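Local coordinates for protein lipid II:glycine glycyltransferase (Staphylococcus aureus, PDB 6SNR) that probably attaches the first glycine of the pentaglycine bridge to the lysine side chain of membrane-bound lipid II, using glycyl-tRNA as donor, during staphylococcal cell-wall synthesis, at residues Leu189-Glu194 against Gly301-Gly306; Gly200-Phe205 against Gly321-Glu326; Phe229-Asp234 against His334-Thr339. All coordinates share one frame; numbering follows the deposited sequence.

Contact 1: Leu189-Glu194 against Gly301-Gly306; sequences LKTFAE and GIYLSG
Thr191 and Phe192, neighbours on helix 189-202, pack against Tyr303 and Gly306 of strand 302-312, a helix laid on one face of a mixed beta sheet in the acetyltransferase-like fold of the FemABX family. Thr191 makes its contact through the methyl branch. Its chi1 of -63° sets OG1 beside the backbone N and CG2 anti to it, which aims the methyl at the root of the tyrosine, and Thr191 CG2 lies 3.6 Å from Tyr303 CB. The two side chains cross at about a right angle, the methyl meeting the ring obliquely, with Tyr303 CD2 3.7 Å from Thr191 CG2. The ring runs on across strand 226-233, touching Leu230 and Lys232, and its hydroxyl is hydrogen-bonded to Glu182 OE1, which pins the far end. Between the two touching residues of the strand, Leu304 and Ser305 both turn their backs on the helix. Together they face Val231 of the next strand, consistent with a classic beta bulge. Phe192 reaches out from the helix with CG anti to the backbone N (chi1 -175°) and is also met by Phe213 in an edge-to-face contact. Toward the strand it presents its edge to bare main chain, since Gly306 has no side chain to stand between. Phe192 CE1 comes to 3.5 Å from Gly306 C, and the carbonyl oxygen of Gly306 lies in the plane of the phenyl ring.

Contact 2: Gly200-Phe205 against Gly321-Glu326; sequences GERDGF and GASSNE
The tight part of this contact is a single grip: the guanidinium of Arg202, the last residue of helix 189-202, takes hold of the carbonyl oxygen of Ser323, the last residue of strand 315-323. Both terminal nitrogens point at that one atom, Arg202 NH1 at 3.0 Å and Arg202 NH2 at 3.2 Å from Ser323 O. The oxygen sits in the guanidinium plane, but both donors approach it from the same face of the peptide, well above the carbonyl plane. The side chain runs extended from the helix, CG anti to the backbone N, and bends at chi3 (55°) to bring its end group onto the strand. One turn back, Thr199 OG1 bonds to Ser323 N, so helix 189-202 holds both main-chain polar groups of this serine.

Around the grip the fit is looser. The side chains of Asn325 and Arg202 slide past each other in opposite directions, with amide and guanidinium planes 88° apart. Asp203 OD1 forms a long salt bridge, 3.9 Å from Arg202 NE. This side is largely open to solvent and less well defined: Gly204 is poorly ordered, and the side chains of Glu201, before the arginine, and Phe205, after it, are modelled only as far as CB. After the strand, a weak bond from Glu326 N to Ser324 OG at 3.4 Å closes an ST turn. The arrangement is a helix C-terminus tied to a strand end, at the surface rim of an alpha/beta layer in the acetyltransferase-like fold.

Contact 3: Phe229-Asp234 against His334-Thr339; sequences FLVKLD and HHMQYT
Helix 332-347 meets strand 226-233 chiefly where Met336 packs on Val231. The segment enters with His334, whose imidazole leaves the strand behind and rests on Asn167, Lys170 and Ala174 of helix 165-177. His335 faces the strand more loosely, its ring held by a hydrogen bond between ND1 and Thr179 OG1. Met336 then makes the close touch: Val231 CG2 lies 3.7 Å from Met336 CB and 3.8 Å from Met336 CG, so one valine methyl meets the start of the methionine chain. With CG anti to the backbone N (chi1 -156°) and the next torsion also extended, the chain runs across the strand toward the sheet, and Met336 SD ends 4.4 Å from Phe229 O. Gln337 and Tyr338 turn away, to Tyr352 OH and Asp156 O respectively. Thr339 comes back to the strand side; its OG1 donates to His335 O at 2.9 Å, and that oxygen also accepts Thr339 N at 3.0 Å. Phe229, buried beside this turn, stacks edge-to-face with Tyr343 further along the helix. The helix thus lies over the sheet, with Met336 against Ser305 and Ala307 of strand 302-312, and His335 and Thr339 on Val181 of strand 180-183.

All three contacts are built on one seven-stranded mixed sheet, where strands 226-233, 302-312 and 315-323 lie side by side. Contacts 1 and 2 share helix 189-202 and are about 12 Å apart between centres. The centre of contact 3 lies about 11 Å from that of contact 1 and about 16 Å from that of contact 2; its helix 332-347 packs on the other face of the sheet, where Met336 touches Ser305. Along the chain the three first segments come in order, and their partners follow in the same order. Between strands 226-233 and 302-312 the chain runs out and back through helices 235-262 and 267-297, so contacts 1 and 3 use the two strands from which that helical arm leaves and to which it returns.

Contact 1: Leu189-Glu194 against Gly301-Gly306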
ATOM      1  N   LEU A 189     -11.409  -0.097 -12.346  1.00 25.11           N
ATOM      2  CA  LEU A 189     -11.989  -0.234 -11.021  1.00 25.23           C
ATOM      3  C   LEU A 189     -13.212  -1.152 -10.982  1.00 26.42           C
ATOM      4  O   LEU A 189     -13.583  -1.615  -9.917  1.00 26.58           O
ATOM      5  CB  LEU A 189     -12.344   1.142 -10.385  1.00 25.70           C
ATOM      6  CG  LEU A 189     -11.102   1.991 -10.065  1.00 28.07           C
ATOM      7  CD1 LEU A 189     -11.480   3.462  -9.823  1.00 27.10           C
ATOM      8  CD2 LEU A 189     -10.261   1.450  -8.909  1.00 28.60           C
ATOM      9  N   LYS A 190     -13.855  -1.392 -12.136  1.00 30.07           N
ATOM     10  CA  LYS A 190     -15.012  -2.286 -12.171  1.00 31.73           C
ATOM     11  C   LYS A 190     -14.568  -3.720 -11.971  1.00 26.25           C
ATOM     12  O   LYS A 190     -15.133  -4.405 -11.134  1.00 29.63           O
ATOM     13  CB  LYS A 190     -15.823  -2.154 -13.457  1.00 36.88           C
ATOM     14  CG  LYS A 190     -16.737  -0.932 -13.489  1.00 42.64           C
ATOM     15  CD  LYS A 190     -17.566  -0.856 -14.769  1.00 46.26           C
ATOM     16  CE  LYS A 190     -18.402  -2.115 -14.986  1.00 49.79           C
ATOM     17  NZ  LYS A 190     -19.451  -1.953 -16.040  1.00 53.17           N
ATOM     18  N   THR A 191     -13.477  -4.094 -12.632  1.00 28.66           N
ATOM     19  CA  THR A 191     -12.785  -5.367 -12.372  1.00 27.70           C
ATOM     20  C   THR A 191     -12.330  -5.451 -10.909  1.00 26.81           C
ATOM     21  O   THR A 191     -12.561  -6.444 -10.199  1.00 26.20           O
ATOM     22  CB  THR A 191     -11.605  -5.546 -13.360  1.00 26.60           C
ATOM     23  OG1 THR A 191     -12.116  -5.616 -14.712  1.00 29.29           O
ATOM     24  CG2 THR A 191     -10.814  -6.849 -13.042  1.00 26.85           C
ATOM     25  N   PHE A 192     -11.687  -4.397 -10.419  1.00 23.99           N
ATOM     26  CA  PHE A 192     -11.255  -4.413  -9.025  1.00 23.76           C
ATOM     27  C   PHE A 192     -12.371  -4.630  -8.009  1.00 26.22           C
ATOM     28  O   PHE A 192     -12.255  -5.376  -7.043  1.00 23.88           O
ATOM     29  CB  PHE A 192     -10.541  -3.087  -8.723  1.00 23.98           C
ATOM     30  CG  PHE A 192      -9.946  -3.044  -7.358  1.00 23.35           C
ATOM     31  CD1 PHE A 192      -8.863  -3.843  -7.051  1.00 23.93           C
ATOM     32  CD2 PHE A 192     -10.490  -2.232  -6.371  1.00 25.16           C
ATOM     33  CE1 PHE A 192      -8.297  -3.818  -5.807  1.00 22.20           C
ATOM     34  CE2 PHE A 192      -9.943  -2.231  -5.099  1.00 24.59           C
ATOM     35  CZ  PHE A 192      -8.845  -3.009  -4.809  1.00 23.98           C
ATOM     36  N   ALA A 193     -13.488  -3.929  -8.198  1.00 26.75           N
ATOM     37  CA  ALA A 193     -14.586  -4.063  -7.241  1.00 28.03           C
ATOM     38  C   ALA A 193     -15.151  -5.477  -7.225  1.00 28.52           C
ATOM     39  O   ALA A 193     -15.578  -5.968  -6.169  1.00 31.67           O
ATOM     40  CB  ALA A 193     -15.690  -3.059  -7.569  1.00 29.91           C
ATOM     41  N   GLU A 194     -15.173  -6.121  -8.392  1.00 30.15           N
ATOM     42  CA  GLU A 194     -15.618  -7.514  -8.516  1.00 31.99           C
ATOM     43  C   GLU A 194     -14.696  -8.443  -7.728  1.00 28.59           C
ATOM     44  O   GLU A 194     -15.143  -9.324  -6.992  1.00 28.66           O
ATOM     45  CB  GLU A 194     -15.656  -7.940  -9.994  1.00 35.89           C
ATOM     46  CG  GLU A 194     -16.742  -7.252 -10.823  1.00 41.76           C
ATOM     47  CD  GLU A 194     -16.806  -7.747 -12.265  1.00 48.31           C
ATOM     48  OE1 GLU A 194     -16.959  -8.974 -12.457  1.00 58.12           O
ATOM     49  OE2 GLU A 194     -16.721  -6.915 -13.207  1.00 53.25           O
ATOM     50  N   GLY A 301      -8.641 -12.974 -21.976  1.00 37.51           N
ATOM     51  CA  GLY A 301      -8.023 -13.262 -20.677  1.00 32.77           C
ATOM     52  C   GLY A 301      -8.931 -13.067 -19.486  1.00 34.83           C
ATOM     53  O   GLY A 301     -10.108 -12.716 -19.616  1.00 30.31           O
ATOM     54  N   ILE A 302      -8.369 -13.311 -18.307  1.00 32.70           N
ATOM     55  CA  ILE A 302      -9.103 -13.239 -17.083  1.00 33.19           C
ATOM     56  C   ILE A 302      -8.211 -12.515 -16.090  1.00 30.56           C
ATOM     57  O   ILE A 302      -7.002 -12.748 -16.040  1.00 29.80           O
ATOM     58  CB  ILE A 302      -9.474 -14.641 -16.542  1.00 35.73           C
ATOM     59  CG1 ILE A 302     -10.422 -14.528 -15.335  1.00 39.69           C
ATOM     60  CG2 ILE A 302      -8.245 -15.454 -16.178  1.00 38.00           C
ATOM     61  CD1 ILE A 302     -10.595 -15.813 -14.550  1.00 41.64           C
ATOM     62  N   TYR A 303      -8.823 -11.623 -15.331  1.00 27.59           N
ATOM     63  CA  TYR A 303      -8.108 -10.945 -14.249  1.00 26.12           C
ATOM     64  C   TYR A 303      -8.243 -11.740 -12.959  1.00 24.13           C
ATOM     65  O   TYR A 303      -9.333 -12.146 -12.583  1.00 26.76           O
ATOM     66  CB  TYR A 303      -8.662  -9.533 -14.070  1.00 24.83           C
ATOM     67  CG  TYR A 303      -8.243  -8.606 -15.174  1.00 23.95           C
ATOM     68  CD1 TYR A 303      -6.940  -8.141 -15.272  1.00 21.66           C
ATOM     69  CD2 TYR A 303      -9.155  -8.167 -16.118  1.00 25.58           C
ATOM     70  CE1 TYR A 303      -6.524  -7.285 -16.282  1.00 25.01           C
ATOM     71  CE2 TYR A 303      -8.762  -7.303 -17.129  1.00 25.67           C
ATOM     72  CZ  TYR A 303      -7.458  -6.862 -17.224  1.00 26.94           C
ATOM     73  OH  TYR A 303      -7.076  -6.003 -18.251  1.00 30.47           O
ATOM     74  N   LEU A 304      -7.104 -11.913 -12.280  1.00 25.74           N
ATOM     75  CA  LEU A 304      -6.976 -12.713 -11.089  1.00 24.42           C
ATOM     76  C   LEU A 304      -6.813 -11.947  -9.789  1.00 22.39           C
ATOM     77  O   LEU A 304      -7.214 -12.420  -8.726  1.00 22.47           O
ATOM     78  CB  LEU A 304      -5.719 -13.589 -11.238  1.00 24.88           C
ATOM     79  CG  LEU A 304      -5.724 -14.580 -12.414  1.00 25.49           C
ATOM     80  CD1 LEU A 304      -4.507 -15.477 -12.321  1.00 25.88           C
ATOM     81  CD2 LEU A 304      -7.014 -15.366 -12.451  1.00 26.35           C
ATOM     82  N   SER A 305      -6.142 -10.801  -9.853  1.00 22.19           N
ATOM     83  CA  SER A 305      -5.941 -10.012  -8.645  1.00 22.51           C
ATOM     84  C   SER A 305      -5.838  -8.543  -9.010  1.00 19.59           C
ATOM     85  O   SER A 305      -5.682  -8.193 -10.163  1.00 20.50           O
ATOM     86  CB  SER A 305      -4.715 -10.463  -7.870  1.00 25.02           C
ATOM     87  OG  SER A 305      -3.507 -10.229  -8.551  1.00 23.82           O
ATOM     88  N   GLY A 306      -5.881  -7.686  -8.003  1.00 19.22           N
ATOM     89  CA  GLY A 306      -5.757  -6.246  -8.225  1.00 19.34           C
ATOM     90  C   GLY A 306      -5.451  -5.544  -6.913  1.00 17.77           C
ATOM     91  O   GLY A 306      -5.636  -6.120  -5.810  1.00 18.45           O
TER

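Contact 2: Gly200-Phe205 against Gly321-Glu326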
ATOM      1  N   GLY A 200     -14.100 -10.290  -0.075  1.00 39.20           N
ATOM      2  CA  GLY A 200     -14.918 -10.075   1.117  1.00 42.21           C
ATOM      3  C   GLY A 200     -15.650 -11.337   1.524  1.00 43.48           C
ATOM      4  O   GLY A 200     -15.698 -11.676   2.712  1.00 45.75           O
ATOM      5  N   GLU A 201     -16.211 -12.025   0.533  1.00 44.03           N
ATOM      6  CA  GLU A 201     -16.964 -13.254   0.756  1.00 48.80           C
ATOM      7  C   GLU A 201     -16.077 -14.415   1.214  1.00 52.25           C
ATOM      8  O   GLU A 201     -16.499 -15.203   2.056  1.00 55.61           O
ATOM      9  CB  GLU A 201     -17.742 -13.640  -0.504  1.00 48.04           C
ATOM     10  N   ARG A 202     -14.862 -14.512   0.664  1.00 52.00           N
ATOM     11  CA  ARG A 202     -13.903 -15.555   1.056  1.00 50.42           C
ATOM     12  C   ARG A 202     -13.379 -15.333   2.471  1.00 53.11           C
ATOM     13  O   ARG A 202     -13.319 -16.268   3.274  1.00 48.75           O
ATOM     14  CB  ARG A 202     -12.715 -15.620   0.087  1.00 47.50           C
ATOM     15  CG  ARG A 202     -11.664 -16.660   0.481  1.00 45.47           C
ATOM     16  CD  ARG A 202     -10.466 -16.722  -0.453  1.00 43.07           C
ATOM     17  NE  ARG A 202      -9.799 -15.429  -0.625  1.00 39.87           N
ATOM     18  CZ  ARG A 202      -9.888 -14.642  -1.702  1.00 36.29           C
ATOM     19  NH1 ARG A 202     -10.617 -14.976  -2.762  1.00 32.73           N
ATOM     20  NH2 ARG A 202      -9.213 -13.506  -1.721  1.00 35.65           N
ATOM     21  N   ASP A 203     -12.953 -14.109   2.761  1.00 56.08           N
ATOM     22  CA  ASP A 203     -12.587 -13.744   4.124  1.00 58.91           C
ATOM     23  C   ASP A 203     -13.917 -13.457   4.819  1.00 62.60           C
ATOM     24  O   ASP A 203     -14.972 -13.856   4.314  1.00 67.69           O
ATOM     25  CB  ASP A 203     -11.645 -12.530   4.138  1.00 60.48           C
ATOM     26  CG  ASP A 203     -10.354 -12.763   3.347  1.00 61.40           C
ATOM     27  OD1 ASP A 203     -10.062 -13.915   2.955  1.00 63.02           O
ATOM     28  OD2 ASP A 203      -9.617 -11.783   3.119  1.00 61.53           O
ATOM     29  N   GLY A 204     -13.898 -12.783   5.962  1.00 65.11           N
ATOM     30  CA  GLY A 204     -15.149 -12.448   6.649  1.00 67.08           C
ATOM     31  C   GLY A 204     -15.632 -11.017   6.463  1.00 68.47           C
ATOM     32  O   GLY A 204     -16.599 -10.606   7.107  1.00 72.28           O
ATOM     33  N   PHE A 205     -14.994 -10.270   5.563  1.00 62.46           N
ATOM     34  CA  PHE A 205     -15.152  -8.812   5.501  1.00 58.75           C
ATOM     35  C   PHE A 205     -16.346  -8.281   4.685  1.00 55.36           C
ATOM     36  O   PHE A 205     -16.750  -8.849   3.653  1.00 51.49           O
ATOM     37  CB  PHE A 205     -13.867  -8.181   4.956  1.00 56.28           C
ATOM     38  N   GLY A 321      -6.104  -4.603  -1.588  1.00 22.13           N
ATOM     39  CA  GLY A 321      -5.852  -5.671  -2.571  1.00 20.01           C
ATOM     40  C   GLY A 321      -6.972  -6.699  -2.602  1.00 20.40           C
ATOM     41  O   GLY A 321      -7.697  -6.844  -1.611  1.00 23.85           O
ATOM     42  N   ALA A 322      -7.136  -7.377  -3.731  1.00 21.54           N
ATOM     43  CA  ALA A 322      -8.240  -8.345  -3.903  1.00 25.05           C
ATOM     44  C   ALA A 322      -7.794  -9.418  -4.848  1.00 25.27           C
ATOM     45  O   ALA A 322      -6.927  -9.175  -5.696  1.00 23.04           O
ATOM     46  CB  ALA A 322      -9.508  -7.668  -4.416  1.00 24.47           C
ATOM     47  N   SER A 323      -8.371 -10.618  -4.719  1.00 26.12           N
ATOM     48  CA  SER A 323      -8.049 -11.670  -5.676  1.00 24.31           C
ATOM     49  C   SER A 323      -9.182 -12.677  -5.754  1.00 27.13           C
ATOM     50  O   SER A 323      -9.931 -12.824  -4.783  1.00 27.31           O
ATOM     51  CB  SER A 323      -6.738 -12.377  -5.291  1.00 27.02           C
ATOM     52  OG  SER A 323      -6.813 -12.945  -3.992  1.00 28.34           O
ATOM     53  N   SER A 324      -9.278 -13.333  -6.909  1.00 26.34           N
ATOM     54  CA  SER A 324     -10.359 -14.293  -7.181  1.00 29.28           C
ATOM     55  C   SER A 324     -10.003 -15.657  -6.642  1.00 30.89           C
ATOM     56  O   SER A 324      -8.900 -15.879  -6.176  1.00 29.98           O
ATOM     57  CB  SER A 324     -10.635 -14.411  -8.673  1.00 31.00           C
ATOM     58  OG  SER A 324      -9.565 -15.032  -9.352  1.00 32.15           O
ATOM     59  N   ASN A 325     -10.979 -16.560  -6.693  1.00 31.89           N
ATOM     60  CA  ASN A 325     -10.785 -17.941  -6.271  1.00 36.16           C
ATOM     61  C   ASN A 325     -10.173 -18.836  -7.356  1.00 35.73           C
ATOM     62  O   ASN A 325      -9.868 -20.006  -7.096  1.00 38.75           O
ATOM     63  CB  ASN A 325     -12.144 -18.528  -5.822  1.00 37.80           C
ATOM     64  CG  ASN A 325     -12.734 -17.813  -4.612  1.00 39.26           C
ATOM     65  OD1 ASN A 325     -13.901 -17.432  -4.612  1.00 39.67           O
ATOM     66  ND2 ASN A 325     -11.955 -17.695  -3.552  1.00 41.36           N
ATOM     67  N   GLU A 326      -9.976 -18.310  -8.561  1.00 34.10           N
ATOM     68  CA  GLU A 326      -9.483 -19.126  -9.674  1.00 37.11           C
ATOM     69  C   GLU A 326      -7.993 -18.948  -9.971  1.00 35.08           C
ATOM     70  O   GLU A 326      -7.407 -17.901  -9.701  1.00 31.81           O
ATOM     71  CB  GLU A 326     -10.246 -18.793 -10.938  1.00 38.98           C
ATOM     72  CG  GLU A 326     -11.741 -18.998 -10.858  1.00 44.51           C
ATOM     73  CD  GLU A 326     -12.386 -18.587 -12.156  1.00 47.87           C
ATOM     74  OE1 GLU A 326     -13.029 -17.522 -12.178  1.00 54.72           O
ATOM     75  OE2 GLU A 326     -12.201 -19.310 -13.158  1.00 52.14           O
TER

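Contact 3: Phe229-Asp234 against His334-Thr339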
ATOM      1  N   PHE A 229      -3.471  -1.524 -10.046  1.00 18.38           N
ATOM      2  CA  PHE A 229      -2.734  -2.596 -10.764  1.00 19.42           C
ATOM      3  C   PHE A 229      -3.689  -3.760 -10.860  1.00 18.64           C
ATOM      4  O   PHE A 229      -4.423  -4.022  -9.908  1.00 18.52           O
ATOM      5  CB  PHE A 229      -1.441  -2.992 -10.025  1.00 18.52           C
ATOM      6  CG  PHE A 229      -0.400  -1.944 -10.059  1.00 19.57           C
ATOM      7  CD1 PHE A 229      -0.473  -0.871  -9.190  1.00 19.83           C
ATOM      8  CD2 PHE A 229       0.618  -1.976 -10.985  1.00 21.11           C
ATOM      9  CE1 PHE A 229       0.435   0.146  -9.264  1.00 20.07           C
ATOM     10  CE2 PHE A 229       1.567  -0.968 -11.029  1.00 22.42           C
ATOM     11  CZ  PHE A 229       1.456   0.108 -10.150  1.00 21.08           C
ATOM     12  N   LEU A 230      -3.642  -4.487 -11.994  1.00 18.98           N
ATOM     13  CA  LEU A 230      -4.469  -5.680 -12.199  1.00 22.31           C
ATOM     14  C   LEU A 230      -3.559  -6.796 -12.742  1.00 21.01           C
ATOM     15  O   LEU A 230      -2.652  -6.523 -13.569  1.00 23.52           O
ATOM     16  CB  LEU A 230      -5.545  -5.363 -13.213  1.00 21.73           C
ATOM     17  CG  LEU A 230      -6.611  -4.360 -12.850  1.00 22.53           C
ATOM     18  CD1 LEU A 230      -7.566  -4.141 -14.012  1.00 23.25           C
ATOM     19  CD2 LEU A 230      -7.358  -4.836 -11.629  1.00 22.61           C
ATOM     20  N   VAL A 231      -3.808  -8.027 -12.326  1.00 21.86           N
ATOM     21  CA  VAL A 231      -2.997  -9.179 -12.828  1.00 20.75           C
ATOM     22  C   VAL A 231      -3.894 -10.020 -13.744  1.00 21.25           C
ATOM     23  O   VAL A 231      -4.975 -10.423 -13.335  1.00 22.35           O
ATOM     24  CB  VAL A 231      -2.477 -10.045 -11.692  1.00 21.27           C
ATOM     25  CG1 VAL A 231      -1.677 -11.239 -12.226  1.00 23.37           C
ATOM     26  CG2 VAL A 231      -1.608  -9.211 -10.742  1.00 22.11           C
ATOM     27  N   LYS A 232      -3.403 -10.258 -14.960  1.00 25.21           N
ATOM     28  CA  LYS A 232      -4.142 -10.934 -16.018  1.00 27.32           C
ATOM     29  C   LYS A 232      -3.445 -12.262 -16.390  1.00 27.24           C
ATOM     30  O   LYS A 232      -2.221 -12.345 -16.461  1.00 26.60           O
ATOM     31  CB  LYS A 232      -4.171 -10.055 -17.253  1.00 31.35           C
ATOM     32  CG  LYS A 232      -5.095 -10.570 -18.347  1.00 36.20           C
ATOM     33  CD  LYS A 232      -5.268  -9.539 -19.441  1.00 38.44           C
ATOM     34  CE  LYS A 232      -6.726  -9.333 -19.765  1.00 40.98           C
ATOM     35  NZ  LYS A 232      -6.832  -8.626 -21.070  1.00 41.98           N
ATOM     36  N   LEU A 233      -4.257 -13.275 -16.658  1.00 28.82           N
ATOM     37  CA  LEU A 233      -3.786 -14.509 -17.278  1.00 27.79           C
ATOM     38  C   LEU A 233      -4.359 -14.445 -18.686  1.00 25.43           C
ATOM     39  O   LEU A 233      -5.581 -14.421 -18.832  1.00 29.46           O
ATOM     40  CB  LEU A 233      -4.336 -15.712 -16.539  1.00 28.57           C
ATOM     41  CG  LEU A 233      -4.132 -17.072 -17.261  1.00 30.44           C
ATOM     42  CD1 LEU A 233      -2.647 -17.282 -17.573  1.00 32.47           C
ATOM     43  CD2 LEU A 233      -4.665 -18.202 -16.396  1.00 33.61           C
ATOM     44  N   ASP A 234      -3.496 -14.340 -19.688  1.00 28.15           N
ATOM     45  CA  ASP A 234      -3.948 -14.181 -21.069  1.00 29.28           C
ATOM     46  C   ASP A 234      -3.560 -15.421 -21.875  1.00 29.77           C
ATOM     47  O   ASP A 234      -2.376 -15.626 -22.148  1.00 32.87           O
ATOM     48  CB  ASP A 234      -3.328 -12.981 -21.757  1.00 30.76           C
ATOM     49  CG  ASP A 234      -4.015 -12.674 -23.069  1.00 33.42           C
ATOM     50  OD1 ASP A 234      -5.195 -12.251 -23.036  1.00 37.76           O
ATOM     51  OD2 ASP A 234      -3.419 -12.908 -24.138  1.00 37.03           O
ATOM     52  N   HIS A 334       1.524 -12.632  -5.520  1.00 19.21           N
ATOM     53  CA  HIS A 334       2.974 -12.518  -5.335  1.00 18.20           C
ATOM     54  C   HIS A 334       3.635 -11.773  -6.474  1.00 18.40           C
ATOM     55  O   HIS A 334       4.541 -10.945  -6.250  1.00 19.47           O
ATOM     56  CB  HIS A 334       3.604 -13.934  -5.225  1.00 18.91           C
ATOM     57  CG  HIS A 334       3.124 -14.703  -4.044  1.00 19.11           C
ATOM     58  ND1 HIS A 334       1.884 -15.299  -3.999  1.00 21.50           N
ATOM     59  CD2 HIS A 334       3.700 -14.957  -2.851  1.00 21.09           C
ATOM     60  CE1 HIS A 334       1.731 -15.896  -2.835  1.00 21.83           C
ATOM     61  NE2 HIS A 334       2.826 -15.704  -2.125  1.00 22.74           N
ATOM     62  N   HIS A 335       3.153 -12.014  -7.699  1.00 18.40           N
ATOM     63  CA  HIS A 335       3.608 -11.277  -8.856  1.00 17.58           C
ATOM     64  C   HIS A 335       3.275  -9.782  -8.713  1.00 19.33           C
ATOM     65  O   HIS A 335       4.147  -8.912  -8.872  1.00 18.55           O
ATOM     66  CB  HIS A 335       2.963 -11.853 -10.131  1.00 18.73           C
ATOM     67  CG  HIS A 335       3.676 -11.472 -11.374  1.00 20.29           C
ATOM     68  ND1 HIS A 335       3.213 -11.800 -12.640  1.00 21.38           N
ATOM     69  CD2 HIS A 335       4.792 -10.747 -11.562  1.00 21.12           C
ATOM     70  CE1 HIS A 335       4.016 -11.285 -13.542  1.00 23.27           C
ATOM     71  NE2 HIS A 335       4.991 -10.653 -12.917  1.00 22.70           N
ATOM     72  N   MET A 336       2.013  -9.553  -8.335  1.00 19.02           N
ATOM     73  CA  MET A 336       1.489  -8.190  -8.080  1.00 19.59           C
ATOM     74  C   MET A 336       2.309  -7.392  -7.060  1.00 18.41           C
ATOM     75  O   MET A 336       2.768  -6.257  -7.377  1.00 18.47           O
ATOM     76  CB  MET A 336       0.031  -8.242  -7.606  1.00 19.63           C
ATOM     77  CG  MET A 336      -0.719  -6.943  -7.881  1.00 21.09           C
ATOM     78  SD  MET A 336      -2.461  -7.160  -7.462  1.00 22.41           S
ATOM     79  CE  MET A 336      -2.499  -7.564  -5.754  1.00 23.48           C
ATOM     80  N   GLN A 337       2.568  -8.002  -5.916  1.00 17.21           N
ATOM     81  CA  GLN A 337       3.332  -7.305  -4.833  1.00 17.17           C
ATOM     82  C   GLN A 337       4.714  -6.885  -5.289  1.00 18.83           C
ATOM     83  O   GLN A 337       5.120  -5.731  -5.121  1.00 19.16           O
ATOM     84  CB  GLN A 337       3.461  -8.127  -3.570  1.00 18.52           C
ATOM     85  CG  GLN A 337       2.173  -8.266  -2.787  1.00 19.29           C
ATOM     86  CD  GLN A 337       1.668  -6.935  -2.227  1.00 20.60           C
ATOM     87  OE1 GLN A 337       2.435  -5.965  -2.098  1.00 19.89           O
ATOM     88  NE2 GLN A 337       0.386  -6.908  -1.851  1.00 21.59           N
ATOM     89  N   TYR A 338       5.478  -7.813  -5.857  1.00 17.35           N
ATOM     90  CA  TYR A 338       6.835  -7.498  -6.242  1.00 17.33           C
ATOM     91  C   TYR A 338       6.873  -6.431  -7.345  1.00 17.82           C
ATOM     92  O   TYR A 338       7.711  -5.539  -7.327  1.00 19.05           O
ATOM     93  CB  TYR A 338       7.529  -8.821  -6.685  1.00 19.41           C
ATOM     94  CG  TYR A 338       8.994  -8.696  -7.075  1.00 20.54           C
ATOM     95  CD1 TYR A 338       9.936  -8.218  -6.177  1.00 20.99           C
ATOM     96  CD2 TYR A 338       9.455  -9.150  -8.313  1.00 23.40           C
ATOM     97  CE1 TYR A 338      11.295  -8.147  -6.488  1.00 23.61           C
ATOM     98  CE2 TYR A 338      10.821  -9.089  -8.632  1.00 24.87           C
ATOM     99  CZ  TYR A 338      11.723  -8.582  -7.714  1.00 24.22           C
ATOM    100  OH  TYR A 338      13.080  -8.510  -7.993  1.00 25.18           O
ATOM    101  N   THR A 339       5.968  -6.544  -8.331  1.00 17.98           N
ATOM    102  CA  THR A 339       5.839  -5.556  -9.413  1.00 17.96           C
ATOM    103  C   THR A 339       5.545  -4.144  -8.841  1.00 18.62           C
ATOM    104  O   THR A 339       6.155  -3.163  -9.287  1.00 19.18           O
ATOM    105  CB  THR A 339       4.776  -5.969 -10.434  1.00 20.86           C
ATOM    106  OG1 THR A 339       5.144  -7.252 -10.991  1.00 22.63           O
ATOM    107  CG2 THR A 339       4.737  -4.984 -11.527  1.00 22.23           C
TER